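Local coordinates for protein Cry37AA1 (Bacillus thuringiensis, PDB 4RHZ) that forms a binary complex with Cry23Aa1, probably acting with it as an insecticidal toxin, and has a C2-like beta-sandwich fold that carries a calcium ion, at residues 91-96 / 109-114. Residues are numbered along the deposited sequence; the frame is centred on the assembly and turned at random.
Sequences LAYPSQ and DGDEKG. With CA (calcium ion), chain D.
The ring of Tyr-93 turns an edge to the carbonyl oxygens of Asp-109 and Gly-110: Gly-110 O and a water lie in its plane at the rim, and Asp-109 O sits close to that plane, 3.8 Å from CD1. Farther out, the ring and the carboxylate of Asp-111 stand steeply to one another, their planes 73° apart, and the phenol OH reaches the CB of Asp-111. The contact bridges the two four-stranded antiparallel sheets of the C2-like sandwich, joining the outermost strands 89-100 and 105-110 beside a classic beta bulge in which Leu-91 and Ala-92 both face Val-79. Just beyond the bulge, a type I turn from Tyr-93 to Gln-96 brings the chain back towards Asp-109.

Gln-96 then grips Asp-109 through both ends of its amide. With CG anti to the backbone N (chi1 170°) and the chain extended, OE1 takes the backbone N of Asp-109 at 2.8 Å on an in-plane lone pair, while NE2 donates to Asp-109 OD1 at 3.1 Å, nearly straight but on the anti side and tilted from the carboxylate plane. The other oxygen, OD2, makes a salt bridge to Arg-107, so each carboxylate oxygen has a partner. The water at the Tyr-93 rim accepts from Tyr-93 N and lies 2.6 Å from both Gln-96 OE1 and Asp-109 O, joining the turn to the strand 105-110 backbone. Gln-53 of the Cry23AA1 chain packs on both Gln-96 and Asp-109, placing this pair beside the partner toxin.

Where 109-114 leaves the strand, Asp-111 acts in the second shell of the calcium ion: each Asp-111 carboxylate oxygen accepts a hydrogen bond from a calcium-bound water, while Asp-89 and Glu-112 are the direct protein ligands, Glu-112 OE1 lying 2.5 Å from the calcium.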
ATOM      1  N   LEU B  91      12.171  -8.655 -18.918  1.00 33.12           N
ATOM      2  CA  LEU B  91      11.642  -8.370 -17.598  1.00 31.67           C
ATOM      3  C   LEU B  91      12.517  -7.328 -16.863  1.00 33.26           C
ATOM      4  O   LEU B  91      12.012  -6.684 -15.892  1.00 32.58           O
ATOM      5  CB  LEU B  91      11.605  -9.640 -16.728  1.00 32.52           C
ATOM      6  CG  LEU B  91      10.476 -10.700 -16.903  1.00 34.01           C
ATOM      7  CD1 LEU B  91      10.414 -11.132 -18.354  1.00 31.22           C
ATOM      8  CD2 LEU B  91      10.593 -11.952 -15.993  1.00 30.75           C
ATOM      9  N   ALA B  92      13.796  -7.163 -17.289  1.00 31.71           N
ATOM     10  CA  ALA B  92      14.701  -6.152 -16.679  1.00 31.84           C
ATOM     11  C   ALA B  92      15.898  -5.903 -17.610  1.00 32.52           C
ATOM     12  O   ALA B  92      16.388  -6.853 -18.235  1.00 33.08           O
ATOM     13  CB  ALA B  92      15.191  -6.570 -15.299  1.00 29.65           C
ATOM     14  N   TYR B  93      16.307  -4.640 -17.709  1.00 30.46           N
ATOM     15  CA  TYR B  93      17.435  -4.239 -18.506  1.00 30.36           C
ATOM     16  C   TYR B  93      18.566  -3.846 -17.577  1.00 30.15           C
ATOM     17  O   TYR B  93      18.335  -3.208 -16.547  1.00 29.49           O
ATOM     18  CB  TYR B  93      17.110  -3.036 -19.356  1.00 30.56           C
ATOM     19  CG  TYR B  93      16.064  -3.178 -20.461  1.00 30.72           C
ATOM     20  CD1 TYR B  93      14.711  -2.982 -20.202  1.00 28.53           C
ATOM     21  CD2 TYR B  93      16.453  -3.407 -21.771  1.00 31.83           C
ATOM     22  CE1 TYR B  93      13.732  -3.042 -21.232  1.00 29.29           C
ATOM     23  CE2 TYR B  93      15.517  -3.452 -22.795  1.00 33.02           C
ATOM     24  CZ  TYR B  93      14.135  -3.243 -22.512  1.00 35.56           C
ATOM     25  OH  TYR B  93      13.187  -3.304 -23.549  1.00 37.62           O
ATOM     26  N   PRO B  94      19.796  -4.242 -17.927  1.00 30.20           N
ATOM     27  CA  PRO B  94      20.835  -4.020 -16.942  1.00 30.09           C
ATOM     28  C   PRO B  94      21.305  -2.573 -16.890  1.00 30.03           C
ATOM     29  O   PRO B  94      21.982  -2.228 -15.980  1.00 31.38           O
ATOM     30  CB  PRO B  94      21.982  -4.980 -17.367  1.00 30.47           C
ATOM     31  CG  PRO B  94      21.860  -5.113 -18.909  1.00 31.63           C
ATOM     32  CD  PRO B  94      20.237  -5.116 -19.048  1.00 31.32           C
ATOM     33  N   SER B  95      20.913  -1.700 -17.790  1.00 30.08           N
ATOM     34  CA  SER B  95      21.309  -0.351 -17.577  1.00 31.90           C
ATOM     35  C   SER B  95      20.510   0.290 -16.421  1.00 32.51           C
ATOM     36  O   SER B  95      20.825   1.399 -15.977  1.00 33.44           O
ATOM     37  CB  SER B  95      21.142   0.467 -18.861  1.00 32.52           C
ATOM     38  OG  SER B  95      19.762   0.419 -19.214  1.00 37.83           O
ATOM     39  N   GLN B  96      19.481  -0.368 -15.914  1.00 31.80           N
ATOM     40  CA  GLN B  96      18.649   0.321 -14.933  1.00 30.06           C
ATOM     41  C   GLN B  96      18.982  -0.168 -13.540  1.00 29.32           C
ATOM     42  O   GLN B  96      18.652  -1.326 -13.212  1.00 29.47           O
ATOM     43  CB  GLN B  96      17.137   0.078 -15.218  1.00 30.03           C
ATOM     44  CG  GLN B  96      16.259   0.583 -14.042  1.00 29.04           C
ATOM     45  CD  GLN B  96      14.775   0.198 -14.170  1.00 32.21           C
ATOM     46  OE1 GLN B  96      14.401  -0.982 -14.149  1.00 33.36           O
ATOM     47  NE2 GLN B  96      13.943   1.194 -14.309  1.00 28.87           N
ATOM     48  N   ASP B 109      12.079  -2.484 -14.318  1.00 28.14           N
ATOM     49  CA  ASP B 109      11.076  -2.513 -15.378  1.00 30.43           C
ATOM     50  C   ASP B 109      11.502  -3.245 -16.619  1.00 31.09           C
ATOM     51  O   ASP B 109      12.675  -3.191 -17.039  1.00 30.74           O
ATOM     52  CB  ASP B 109      10.581  -1.065 -15.785  1.00 28.59           C
ATOM     53  CG  ASP B 109      10.151  -0.275 -14.587  1.00 32.93           C
ATOM     54  OD1 ASP B 109      10.845   0.736 -14.192  1.00 31.59           O
ATOM     55  OD2 ASP B 109       9.157  -0.733 -13.956  1.00 36.68           O
ATOM     56  N   GLY B 110      10.517  -3.858 -17.273  1.00 31.55           N
ATOM     57  CA  GLY B 110      10.787  -4.648 -18.500  1.00 30.01           C
ATOM     58  C   GLY B 110      10.294  -3.899 -19.705  1.00 29.56           C
ATOM     59  O   GLY B 110      10.155  -2.676 -19.673  1.00 28.84           O
ATOM     60  N   ASP B 111      10.012  -4.622 -20.785  1.00 29.77           N
ATOM     61  CA  ASP B 111       9.671  -3.966 -22.022  1.00 29.26           C
ATOM     62  C   ASP B 111       8.173  -3.758 -22.139  1.00 28.87           C
ATOM     63  O   ASP B 111       7.685  -3.202 -23.166  1.00 29.41           O
ATOM     64  CB  ASP B 111      10.285  -4.688 -23.255  1.00 30.23           C
ATOM     65  CG  ASP B 111       9.821  -6.158 -23.372  1.00 32.75           C
ATOM     66  OD1 ASP B 111       9.030  -6.620 -22.510  1.00 31.21           O
ATOM     67  OD2 ASP B 111      10.228  -6.827 -24.346  1.00 34.73           O
ATOM     68  N   GLU B 112       7.453  -4.091 -21.085  1.00 27.61           N
ATOM     69  CA  GLU B 112       5.978  -3.880 -21.060  1.00 30.25           C
ATOM     70  C   GLU B 112       5.603  -3.666 -19.630  1.00 29.89           C
ATOM     71  O   GLU B 112       6.383  -4.093 -18.732  1.00 29.13           O
ATOM     72  CB  GLU B 112       5.176  -5.126 -21.527  1.00 30.11           C
ATOM     73  CG  GLU B 112       5.489  -5.594 -22.917  1.00 32.90           C
ATOM     74  CD  GLU B 112       4.464  -6.686 -23.418  1.00 39.29           C
ATOM     75  OE1 GLU B 112       4.914  -7.740 -23.842  1.00 40.33           O
ATOM     76  OE2 GLU B 112       3.228  -6.487 -23.388  1.00 37.01           O
ATOM     77  N   LYS B 113       4.434  -3.045 -19.399  1.00 30.07           N
ATOM     78  CA  LYS B 113       4.053  -2.772 -18.009  1.00 32.60           C
ATOM     79  C   LYS B 113       3.847  -4.013 -17.166  1.00 31.99           C
ATOM     80  O   LYS B 113       3.948  -3.916 -15.940  1.00 32.98           O
ATOM     81  CB  LYS B 113       2.807  -1.883 -17.869  1.00 33.66           C
ATOM     82  CG  LYS B 113       1.544  -2.455 -18.487  1.00 39.25           C
ATOM     83  CD  LYS B 113       0.368  -1.399 -18.408  1.00 45.37           C
ATOM     84  CE  LYS B 113      -0.810  -1.829 -19.326  1.00 50.28           C
ATOM     85  NZ  LYS B 113      -1.761  -0.696 -19.648  1.00 55.95           N
ATOM     86  N   GLY B 114       3.505  -5.138 -17.789  1.00 31.00           N
ATOM     87  CA  GLY B 114       3.252  -6.369 -17.026  1.00 33.00           C
ATOM     88  C   GLY B 114       4.433  -7.375 -17.018  1.00 34.77           C
ATOM     89  O   GLY B 114       4.304  -8.487 -16.470  1.00 34.92           O
TER
HETATM   90 CA    CA D 501       6.707  -9.397 -24.218  1.00 62.20          CA
HETATM   91  O   HOH W   1      15.000  -2.396 -16.298  1.00 31.41           O
HETATM   92  O   HOH W   2       7.627  -8.675 -22.052  1.00 49.90           O
HETATM   93  O   HOH W   3       7.980  -8.436 -25.458  1.00 56.33           O
HETATM   94  O   HOH W   4       5.571 -10.892 -22.367  1.00 39.59           O